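Local coordinates for catechol 1,2 dioxygenase (Acinetobacter radioresistens, PDB 2XSU), which probably catalyses the iron(III)-dependent intradiol cleavage of catechol by dioxygen to cis,cis-muconate, the first step of the beta-ketoadipate branch for catechol, at residues Y63-L76 and G202-N214. The protein carries 1 engineered substitution. Sequence-based numbering, arbitrary orientation.
With PIE (1,2-diacyl-sn-glycero-3-phosphoinositol), chain C.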
ATOM      1  N   TYR A  63       3.128   0.414   7.395  1.00 11.53           N
ATOM      2  CA  TYR A  63       2.712   1.793   7.085  1.00 11.78           C
ATOM      3  C   TYR A  63       1.737   1.825   5.903  1.00 11.32           C
ATOM      4  O   TYR A  63       0.659   2.454   6.016  1.00 11.07           O
ATOM      5  CB  TYR A  63       3.922   2.682   6.779  1.00 10.53           C
ATOM      6  CG  TYR A  63       3.486   4.082   6.385  1.00 11.49           C
ATOM      7  CD1 TYR A  63       3.114   5.008   7.359  1.00 11.51           C
ATOM      8  CD2 TYR A  63       3.419   4.450   5.039  1.00 11.56           C
ATOM      9  CE1 TYR A  63       2.654   6.292   7.001  1.00 11.74           C
ATOM     10  CE2 TYR A  63       2.959   5.718   4.666  1.00 10.25           C
ATOM     11  CZ  TYR A  63       2.582   6.623   5.662  1.00 12.24           C
ATOM     12  OH  TYR A  63       2.138   7.871   5.273  1.00 12.03           O
ATOM     13  N   LEU A  64       2.093   1.153   4.798  1.00 11.07           N
ATOM     14  CA  LEU A  64       1.206   1.124   3.620  1.00 11.70           C
ATOM     15  C   LEU A  64      -0.139   0.486   3.928  1.00 10.88           C
ATOM     16  O   LEU A  64      -1.171   0.984   3.461  1.00 11.66           O
ATOM     17  CB  LEU A  64       1.869   0.473   2.404  1.00 12.81           C
ATOM     18  CG  LEU A  64       3.050   1.306   1.863  1.00 15.27           C
ATOM     19  CD1 LEU A  64       3.725   0.568   0.741  1.00 17.22           C
ATOM     20  CD2 LEU A  64       2.623   2.725   1.380  1.00 18.07           C
ATOM     21  N   THR A  65      -0.133  -0.592   4.726  1.00 10.89           N
ATOM     22  CA  THR A  65      -1.380  -1.219   5.185  1.00 11.26           C
ATOM     23  C   THR A  65      -2.249  -0.205   5.970  1.00 11.01           C
ATOM     24  O   THR A  65      -3.453  -0.034   5.678  1.00 12.12           O
ATOM     25  CB  THR A  65      -1.075  -2.432   6.091  1.00 10.26           C
ATOM     26  OG1 THR A  65      -0.423  -3.453   5.306  1.00 11.93           O
ATOM     27  CG2 THR A  65      -2.369  -3.002   6.690  1.00 12.60           C
ATOM     28  N   ASP A  66      -1.635   0.484   6.924  1.00 11.73           N
ATOM     29  CA  ASP A  66      -2.350   1.480   7.757  1.00 12.48           C
ATOM     30  C   ASP A  66      -2.904   2.627   6.910  1.00 12.77           C
ATOM     31  O   ASP A  66      -4.044   3.064   7.134  1.00 12.24           O
ATOM     32  CB  ASP A  66      -1.439   2.059   8.832  1.00 13.18           C
ATOM     33  CG  ASP A  66      -1.054   1.036   9.896  1.00 14.71           C
ATOM     34  OD1 ASP A  66      -1.643  -0.057   9.912  1.00 17.01           O
ATOM     35  OD2 ASP A  66      -0.143   1.366  10.686  1.00 17.95           O
ATOM     36  N   ALA A  67      -2.091   3.083   5.948  1.00 13.08           N
ATOM     37  CA  ALA A  67      -2.498   4.152   5.029  1.00 12.73           C
ATOM     38  C   ALA A  67      -3.721   3.753   4.207  1.00 11.95           C
ATOM     39  O   ALA A  67      -4.656   4.553   4.057  1.00 13.34           O
ATOM     40  CB  ALA A  67      -1.323   4.580   4.114  1.00 12.72           C
ATOM     41  N   GLY A  68      -3.726   2.523   3.680  1.00 11.21           N
ATOM     42  CA  GLY A  68      -4.874   2.028   2.934  1.00 11.71           C
ATOM     43  C   GLY A  68      -6.113   1.871   3.798  1.00 12.56           C
ATOM     44  O   GLY A  68      -7.223   2.200   3.379  1.00 12.28           O
ATOM     45  N   GLN A  69      -5.924   1.372   5.019  1.00 12.50           N
ATOM     46  CA  GLN A  69      -7.062   1.250   5.933  1.00 13.20           C
ATOM     47  C   GLN A  69      -7.676   2.601   6.305  1.00 14.02           C
ATOM     48  O   GLN A  69      -8.894   2.684   6.498  1.00 15.61           O
ATOM     49  CB  GLN A  69      -6.684   0.431   7.167  1.00 13.58           C
ATOM     50  CG  GLN A  69      -6.457  -1.037   6.793  1.00 13.53           C
ATOM     51  CD  GLN A  69      -5.958  -1.876   7.962  1.00 17.27           C
ATOM     52  OE1 GLN A  69      -5.869  -1.397   9.084  1.00 19.10           O
ATOM     53  NE2 GLN A  69      -5.653  -3.151   7.702  1.00 16.73           N
ATOM     54  N   ALA A  70      -6.844   3.641   6.307  1.00 13.33           N
ATOM     55  CA  ALA A  70      -7.261   5.022   6.618  1.00 13.32           C
ATOM     56  C   ALA A  70      -7.765   5.775   5.372  1.00 13.02           C
ATOM     57  O   ALA A  70      -8.193   6.946   5.480  1.00 14.05           O
ATOM     58  CB  ALA A  70      -6.096   5.764   7.252  1.00 13.48           C
ATOM     59  N   ASN A  71      -7.748   5.105   4.218  1.00 12.99           N
ATOM     60  CA  ASN A  71      -8.083   5.681   2.906  1.00 12.99           C
ATOM     61  C   ASN A  71      -7.275   6.931   2.616  1.00 13.61           C
ATOM     62  O   ASN A  71      -7.827   7.931   2.128  1.00 14.14           O
ATOM     63  CB  ASN A  71      -9.585   5.972   2.816  1.00 14.46           C
ATOM     64  CG  ASN A  71     -10.415   4.707   2.681  1.00 16.08           C
ATOM     65  OD1 ASN A  71     -11.168   4.344   3.598  1.00 23.94           O
ATOM     66  ND2 ASN A  71     -10.303   4.043   1.529  1.00 18.77           N
ATOM     67  N   GLU A  72      -5.972   6.861   2.888  1.00 11.32           N
ATOM     68  CA  GLU A  72      -5.086   8.033   2.770  1.00 12.96           C
ATOM     69  C   GLU A  72      -4.025   7.939   1.675  1.00 11.74           C
ATOM     70  O   GLU A  72      -3.163   8.823   1.598  1.00 11.81           O
ATOM     71  CB  GLU A  72      -4.407   8.367   4.107  1.00 13.05           C
ATOM     72  CG  GLU A  72      -5.268   9.164   5.084  1.00 14.54           C
ATOM     73  CD  GLU A  72      -4.494   9.730   6.289  1.00 16.17           C
ATOM     74  OE1 GLU A  72      -3.502  10.447   6.084  1.00 14.26           O
ATOM     75  OE2 GLU A  72      -4.888   9.472   7.460  1.00 19.25           O
ATOM     76  N   LEU A  73      -4.039   6.877   0.864  1.00 11.54           N
ATOM     77  CA  LEU A  73      -3.007   6.732  -0.171  1.00 11.97           C
ATOM     78  C   LEU A  73      -3.133   7.800  -1.266  1.00 12.92           C
ATOM     79  O   LEU A  73      -2.130   8.180  -1.865  1.00 13.03           O
ATOM     80  CB  LEU A  73      -2.915   5.306  -0.755  1.00 11.98           C
ATOM     81  CG  LEU A  73      -2.261   4.298   0.207  1.00 12.60           C
ATOM     82  CD1 LEU A  73      -2.325   2.884  -0.407  1.00 14.69           C
ATOM     83  CD2 LEU A  73      -0.792   4.705   0.560  1.00 15.86           C
ATOM     84  N   GLY A  74      -4.353   8.278  -1.515  1.00 13.60           N
ATOM     85  CA  GLY A  74      -4.554   9.408  -2.467  1.00 13.78           C
ATOM     86  C   GLY A  74      -3.972  10.696  -1.899  1.00 14.25           C
ATOM     87  O   GLY A  74      -3.330  11.505  -2.612  1.00 13.74           O
ATOM     88  N   LEU A  75      -4.173  10.900  -0.610  1.00 13.14           N
ATOM     89  CA  LEU A  75      -3.596  12.030   0.075  1.00 13.93           C
ATOM     90  C   LEU A  75      -2.059  11.968   0.055  1.00 12.75           C
ATOM     91  O   LEU A  75      -1.382  12.990  -0.168  1.00 12.34           O
ATOM     92  CB  LEU A  75      -4.140  12.074   1.511  1.00 15.29           C
ATOM     93  CG  LEU A  75      -4.077  13.354   2.280  1.00 18.94           C
ATOM     94  CD1 LEU A  75      -4.745  14.482   1.485  1.00 20.44           C
ATOM     95  CD2 LEU A  75      -4.835  13.117   3.629  1.00 16.61           C
ATOM     96  N   LEU A  76      -1.501  10.774   0.290  1.00 11.56           N
ATOM     97  CA  LEU A  76      -0.055  10.581   0.274  1.00 11.10           C
ATOM     98  C   LEU A  76       0.523  10.815  -1.118  1.00 10.80           C
ATOM     99  O   LEU A  76       1.614  11.378  -1.242  1.00  9.72           O
ATOM    100  CB  LEU A  76       0.280   9.153   0.740  1.00  9.72           C
ATOM    101  CG  LEU A  76       1.801   8.883   0.875  1.00 10.74           C
ATOM    102  CD1 LEU A  76       2.413   9.771   1.945  1.00 14.54           C
ATOM    103  CD2 LEU A  76       1.974   7.420   1.228  1.00 14.38           C
ATOM    104  N   GLY A 202      -5.194  21.267   6.746  1.00 21.31           N
ATOM    105  CA  GLY A 202      -4.198  20.226   6.834  1.00 20.02           C
ATOM    106  C   GLY A 202      -4.709  18.794   6.703  1.00 18.94           C
ATOM    107  O   GLY A 202      -5.910  18.490   6.669  1.00 18.71           O
ATOM    108  N   CYS A 203      -3.732  17.910   6.666  1.00 19.06           N
ATOM    109  CA  CYS A 203      -3.989  16.485   6.697  1.00 19.22           C
ATOM    110  C   CYS A 203      -4.605  16.146   8.065  1.00 19.37           C
ATOM    111  O   CYS A 203      -4.404  16.890   9.029  1.00 20.23           O
ATOM    112  CB  CYS A 203      -2.652  15.770   6.533  1.00 18.12           C
ATOM    113  SG  CYS A 203      -2.012  15.834   4.836  1.00 19.12           S
ATOM    114  N   PRO A 204      -5.344  15.026   8.158  1.00 19.57           N
ATOM    115  CA  PRO A 204      -5.819  14.596   9.499  1.00 20.55           C
ATOM    116  C   PRO A 204      -4.619  14.416  10.438  1.00 20.96           C
ATOM    117  O   PRO A 204      -3.715  13.621  10.140  1.00 20.24           O
ATOM    118  CB  PRO A 204      -6.509  13.255   9.219  1.00 20.59           C
ATOM    119  CG  PRO A 204      -6.839  13.270   7.736  1.00 20.69           C
ATOM    120  CD  PRO A 204      -5.777  14.120   7.083  1.00 20.15           C
ATOM    121  N   PRO A 205      -4.583  15.153  11.572  1.00 21.34           N
ATOM    122  CA  PRO A 205      -3.312  15.249  12.299  1.00 21.55           C
ATOM    123  C   PRO A 205      -2.811  13.949  12.916  1.00 21.73           C
ATOM    124  O   PRO A 205      -1.598  13.795  13.080  1.00 22.07           O
ATOM    125  CB  PRO A 205      -3.585  16.319  13.385  1.00 21.82           C
ATOM    126  CG  PRO A 205      -5.069  16.317  13.549  1.00 22.88           C
ATOM    127  CD  PRO A 205      -5.620  16.035  12.149  1.00 21.88           C
ATOM    128  N   GLU A 206      -3.725  13.031  13.240  1.00 21.27           N
ATOM    129  CA  GLU A 206      -3.370  11.730  13.796  1.00 22.16           C
ATOM    130  C   GLU A 206      -3.300  10.633  12.733  1.00 20.68           C
ATOM    131  O   GLU A 206      -3.121   9.441  13.051  1.00 21.62           O
ATOM    132  CB  GLU A 206      -4.369  11.328  14.899  1.00 22.76           C
ATOM    133  CG  GLU A 206      -4.408  12.295  16.079  1.00 28.30           C
ATOM    134  CD  GLU A 206      -3.018  12.674  16.588  1.00 33.45           C
ATOM    135  OE1 GLU A 206      -2.236  11.767  16.952  1.00 35.14           O
ATOM    136  OE2 GLU A 206      -2.701  13.891  16.624  1.00 36.79           O
ATOM    137  N   GLY A 207      -3.404  11.041  11.469  1.00 18.65           N
ATOM    138  CA  GLY A 207      -3.467  10.083  10.353  1.00 16.75           C
ATOM    139  C   GLY A 207      -2.089   9.713   9.818  1.00 15.04           C
ATOM    140  O   GLY A 207      -1.060  10.244  10.251  1.00 15.23           O
ATOM    141  N   THR A 208      -2.085   8.798   8.843  1.00 14.14           N
ATOM    142  CA  THR A 208      -0.849   8.245   8.314  1.00 13.24           C
ATOM    143  C   THR A 208      -0.020   9.218   7.472  1.00 12.83           C
ATOM    144  O   THR A 208       1.203   9.195   7.532  1.00 12.60           O
ATOM    145  CB  THR A 208      -1.103   6.957   7.479  1.00 12.87           C
ATOM    146  OG1 THR A 208      -2.091   7.225   6.488  1.00 13.37           O
ATOM    147  CG2 THR A 208      -1.613   5.811   8.390  1.00 15.27           C
ATOM    148  N   THR A 209      -0.688  10.079   6.701  1.00 12.12           N
ATOM    149  CA  THR A 209       0.048  11.019   5.866  1.00 11.39           C
ATOM    150  C   THR A 209       0.849  12.016   6.724  1.00 11.21           C
ATOM    151  O   THR A 209       2.066  12.191   6.526  1.00 11.27           O
ATOM    152  CB  THR A 209      -0.880  11.730   4.829  1.00 10.36           C
ATOM    153  OG1 THR A 209      -1.603  10.729   4.084  1.00 12.66           O
ATOM    154  CG2 THR A 209      -0.027  12.550   3.863  1.00  9.90           C
ATOM    155  N   GLN A 210       0.184  12.609   7.720  1.00 11.90           N
ATOM    156  CA  GLN A 210       0.869  13.531   8.621  1.00 12.71           C
ATOM    157  C   GLN A 210       1.959  12.829   9.428  1.00 13.15           C
ATOM    158  O   GLN A 210       3.016  13.407   9.671  1.00 13.63           O
ATOM    159  CB  GLN A 210      -0.125  14.268   9.530  1.00 14.00           C
ATOM    160  CG  GLN A 210       0.512  15.510  10.194  1.00 15.45           C
ATOM    161  CD  GLN A 210       1.018  16.531   9.174  1.00 18.88           C
ATOM    162  OE1 GLN A 210       0.247  17.004   8.355  1.00 18.55           O
ATOM    163  NE2 GLN A 210       2.319  16.854   9.207  1.00 19.65           N
ATOM    164  N   ALA A 211       1.739  11.559   9.790  1.00 13.07           N
ATOM    165  CA  ALA A 211       2.789  10.833  10.498  1.00 13.79           C
ATOM    166  C   ALA A 211       4.080  10.787   9.687  1.00 13.52           C
ATOM    167  O   ALA A 211       5.181  10.985  10.226  1.00 14.24           O
ATOM    168  CB  ALA A 211       2.315   9.415  10.850  1.00 14.03           C
ATOM    169  N   LEU A 212       3.970  10.503   8.388  1.00 12.08           N
ATOM    170  CA  LEU A 212       5.150  10.417   7.564  1.00 12.63           C
ATOM    171  C   LEU A 212       5.720  11.829   7.306  1.00 11.74           C
ATOM    172  O   LEU A 212       6.939  12.041   7.403  1.00 12.72           O
ATOM    173  CB  LEU A 212       4.841   9.667   6.257  1.00 12.79           C
ATOM    174  CG  LEU A 212       6.002   9.606   5.261  1.00 12.33           C
ATOM    175  CD1 LEU A 212       7.257   8.911   5.834  1.00 13.95           C
ATOM    176  CD2 LEU A 212       5.540   8.821   4.029  1.00 14.93           C
ATOM    177  N   LEU A 213       4.847  12.801   7.020  1.00 12.66           N
ATOM    178  CA  LEU A 213       5.323  14.181   6.849  1.00 12.89           C
ATOM    179  C   LEU A 213       6.087  14.670   8.082  1.00 13.69           C
ATOM    180  O   LEU A 213       7.120  15.329   7.958  1.00 13.81           O
ATOM    181  CB  LEU A 213       4.170  15.129   6.517  1.00 13.05           C
ATOM    182  CG  LEU A 213       3.466  14.940   5.166  1.00 11.90           C
ATOM    183  CD1 LEU A 213       2.144  15.750   5.141  1.00 14.93           C
ATOM    184  CD2 LEU A 213       4.378  15.324   3.978  1.00 12.10           C
ATOM    185  N   ASN A 214       5.614  14.326   9.266  1.00 14.29           N
ATOM    186  CA  ASN A 214       6.361  14.666  10.484  1.00 15.64           C
ATOM    187  C   ASN A 214       7.793  14.145  10.496  1.00 15.91           C
ATOM    188  O   ASN A 214       8.709  14.893  10.881  1.00 16.59           O
ATOM    189  CB  ASN A 214       5.610  14.206  11.743  1.00 15.76           C
ATOM    190  CG  ASN A 214       4.367  15.025  12.024  1.00 17.22           C
ATOM    191  OD1 ASN A 214       4.174  16.102  11.467  1.00 16.74           O
ATOM    192  ND2 ASN A 214       3.510  14.512  12.896  1.00 18.71           N
TER
HETATM  193  P   PIE C1308       4.731   6.256  12.142  1.00 20.00           P
HETATM  194  O11 PIE C1308       5.588   5.734  13.197  1.00 20.00           O
HETATM  195  O12 PIE C1308       5.542   6.444  10.685  1.00 20.00           O
HETATM  196  O13 PIE C1308       4.421   7.888  12.661  1.00 20.00           O
HETATM  197  O14 PIE C1308       3.350   5.783  11.991  1.00 20.00           O
HETATM  198  C1  PIE C1308       6.986   6.176  12.724  1.00 80.67           C
HETATM  199  C2  PIE C1308       7.445   4.901  11.984  1.00 77.32           C
HETATM  200  C3  PIE C1308       7.737   5.347  10.545  1.00 75.40           C
HETATM  201  O31 PIE C1308       7.406   4.351   9.555  1.00 72.79           O
HETATM  202  O32 PIE C1308       6.445   5.703   8.039  1.00 70.55           O
HETATM  203  C31 PIE C1308       7.340   4.904   8.309  1.00 70.50           C
HETATM  204  C32 PIE C1308       8.376   4.521   7.254  1.00 68.67           C
HETATM  205  C33 PIE C1308       7.708   3.860   6.051  1.00 66.70           C
HETATM  206  C34 PIE C1308       7.558   4.840   4.888  1.00 64.62           C
HETATM  207  C35 PIE C1308       7.825   4.135   3.559  1.00 63.53           C
HETATM  208  C36 PIE C1308       6.839   4.581   2.482  1.00 61.97           C
HETATM  209  C37 PIE C1308       7.479   5.636   1.583  1.00 61.26           C
HETATM  210  C38 PIE C1308       6.872   5.598   0.183  1.00 60.57           C
HETATM  211  C39 PIE C1308       7.802   6.009  -0.767  1.00 59.82           C
HETATM  212  C40 PIE C1308       7.711   5.671  -2.118  1.00 59.21           C
HETATM  213  C41 PIE C1308       6.677   4.900  -2.634  1.00 59.05           C
HETATM  214  C42 PIE C1308       5.707   5.762  -3.453  1.00 59.32           C
HETATM  215  O21 PIE C1308       8.590   4.189  12.608  1.00 75.51           O
HETATM  216  O22 PIE C1308       9.916   5.897  13.308  1.00 73.97           O
HETATM  217  C21 PIE C1308       9.809   4.829  12.704  1.00 73.43           C
HETATM  218  C22 PIE C1308      11.099   4.203  12.141  1.00 70.93           C
HETATM  219  C23 PIE C1308      10.998   3.383  10.854  1.00 67.11           C
HETATM  220  C24 PIE C1308      12.372   2.817  10.466  1.00 63.53           C
HETATM  221  C25 PIE C1308      12.805   3.291   9.075  1.00 59.85           C
HETATM  222  C26 PIE C1308      11.965   2.620   7.989  1.00 56.97           C
HETATM  223  C27 PIE C1308      12.451   3.003   6.595  1.00 54.61           C
HETATM  224  C28 PIE C1308      11.356   2.773   5.551  1.00 52.89           C
HETATM  225  C29 PIE C1308      11.492   1.394   4.906  1.00 50.99           C
HETATM  226  C47 PIE C1308      10.578   1.239   3.692  1.00 49.61           C
HETATM  227  C48 PIE C1308      10.730  -0.162   3.104  1.00 48.75           C
HETATM  228  C49 PIE C1308      10.287  -0.206   1.641  1.00 49.03           C
HETATM  229  C50 PIE C1308       9.497  -1.479   1.316  1.00 49.08           C
HETATM  230  C51 PIE C1308       7.976  -1.254   1.349  1.00 49.20           C
HETATM  231  C1' PIE C1308       0.331   5.466  14.088  1.00 20.00           C
HETATM  232  C2' PIE C1308       0.776   4.345  14.979  1.00 20.00           C
HETATM  233  C3' PIE C1308       2.256   4.571  15.341  1.00 20.00           C
HETATM  234  C4' PIE C1308       3.098   4.682  14.137  1.00 20.00           C
HETATM  235  C5' PIE C1308       2.601   5.789  13.198  1.00 20.00           C
HETATM  236  C6' PIE C1308       1.131   5.509  12.792  1.00 20.00           C
HETATM  237  O1' PIE C1308      -1.032   5.248  13.682  1.00 20.00           O
HETATM  238  O2' PIE C1308       0.029   4.286  16.182  1.00 20.00           O
HETATM  239  O3' PIE C1308       2.732   3.510  16.179  1.00 20.00           O
HETATM  240  O4' PIE C1308       4.134   3.844  13.670  1.00 20.00           O
HETATM  241  O6' PIE C1308       0.657   6.587  11.974  1.00 20.00           O
HETATM  242  C52 PIE C1308       7.503  -0.097   0.451  1.00 49.63           C
HETATM  243  C53 PIE C1308       7.327  -0.536  -1.002  1.00 50.58           C
HETATM  244  C54 PIE C1308       6.175  -1.534  -1.155  1.00 51.61           C
HETATM  245  C55 PIE C1308       5.347  -1.231  -2.407  1.00 52.69           C
HETATM  246  C43 PIE C1308       4.516   6.245  -2.610  1.00 58.88           C
HETATM  247  C44 PIE C1308       3.181   6.034  -3.326  1.00 58.19           C
HETATM  248  C45 PIE C1308       2.328   7.299  -3.251  1.00 57.28           C
HETATM  249  C46 PIE C1308       1.057   7.040  -2.454  1.00 57.13           C
HETATM  250  O   HOH W   1      -0.634   8.007   4.148  1.00 11.81           O
HETATM  251  O   HOH W   2      -2.701  12.462   7.842  1.00 12.66           O
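E72 lays its carboxylate over the first turn of helix 208-215; from the helical linker region of this intradiol dioxygenase it takes the backbone N-H groups of T208 and T209 in the catalytic domain, just after G207 at the N-cap position. The evidence is three bonds: OE1 accepts from T209 N (2.9 Å, N-H...O 159°) and from T209 OG1 (2.8 Å), while OE2 takes the more bent bond from T208 N at 3.2 Å. Both amides come from above the carboxylate plane, whereas the T209 hydroxyl lies near that plane, on the anti side of OE1. This grip from two directions, with water 2 donating to OE1 as well, should fix the rotation of the carboxylate, and the helix start would probably favour its charged form.

Beside it, T208 packs CG2 and OG1 against the backbone of D66 and A67, on helix segment 63-69, whose N-to-C direction makes 140° with that of 208-214. L75 reaches CD2 tip to tip toward P204 CD (3.7 Å); the side chain of L75 is about 8 Å from the bound iron(III) ion at the nearest atoms. On the lipid side, L76 CD1 meets L212 CD2, and Y63, L76 and L212 also line the phosphoinositide pocket. With CG anti to the backbone N (chi1 177°), the Y63 ring extends to T208, and its OH donates to T208 O at 2.8 Å, above the carbonyl plane and on the face opposite L212 N.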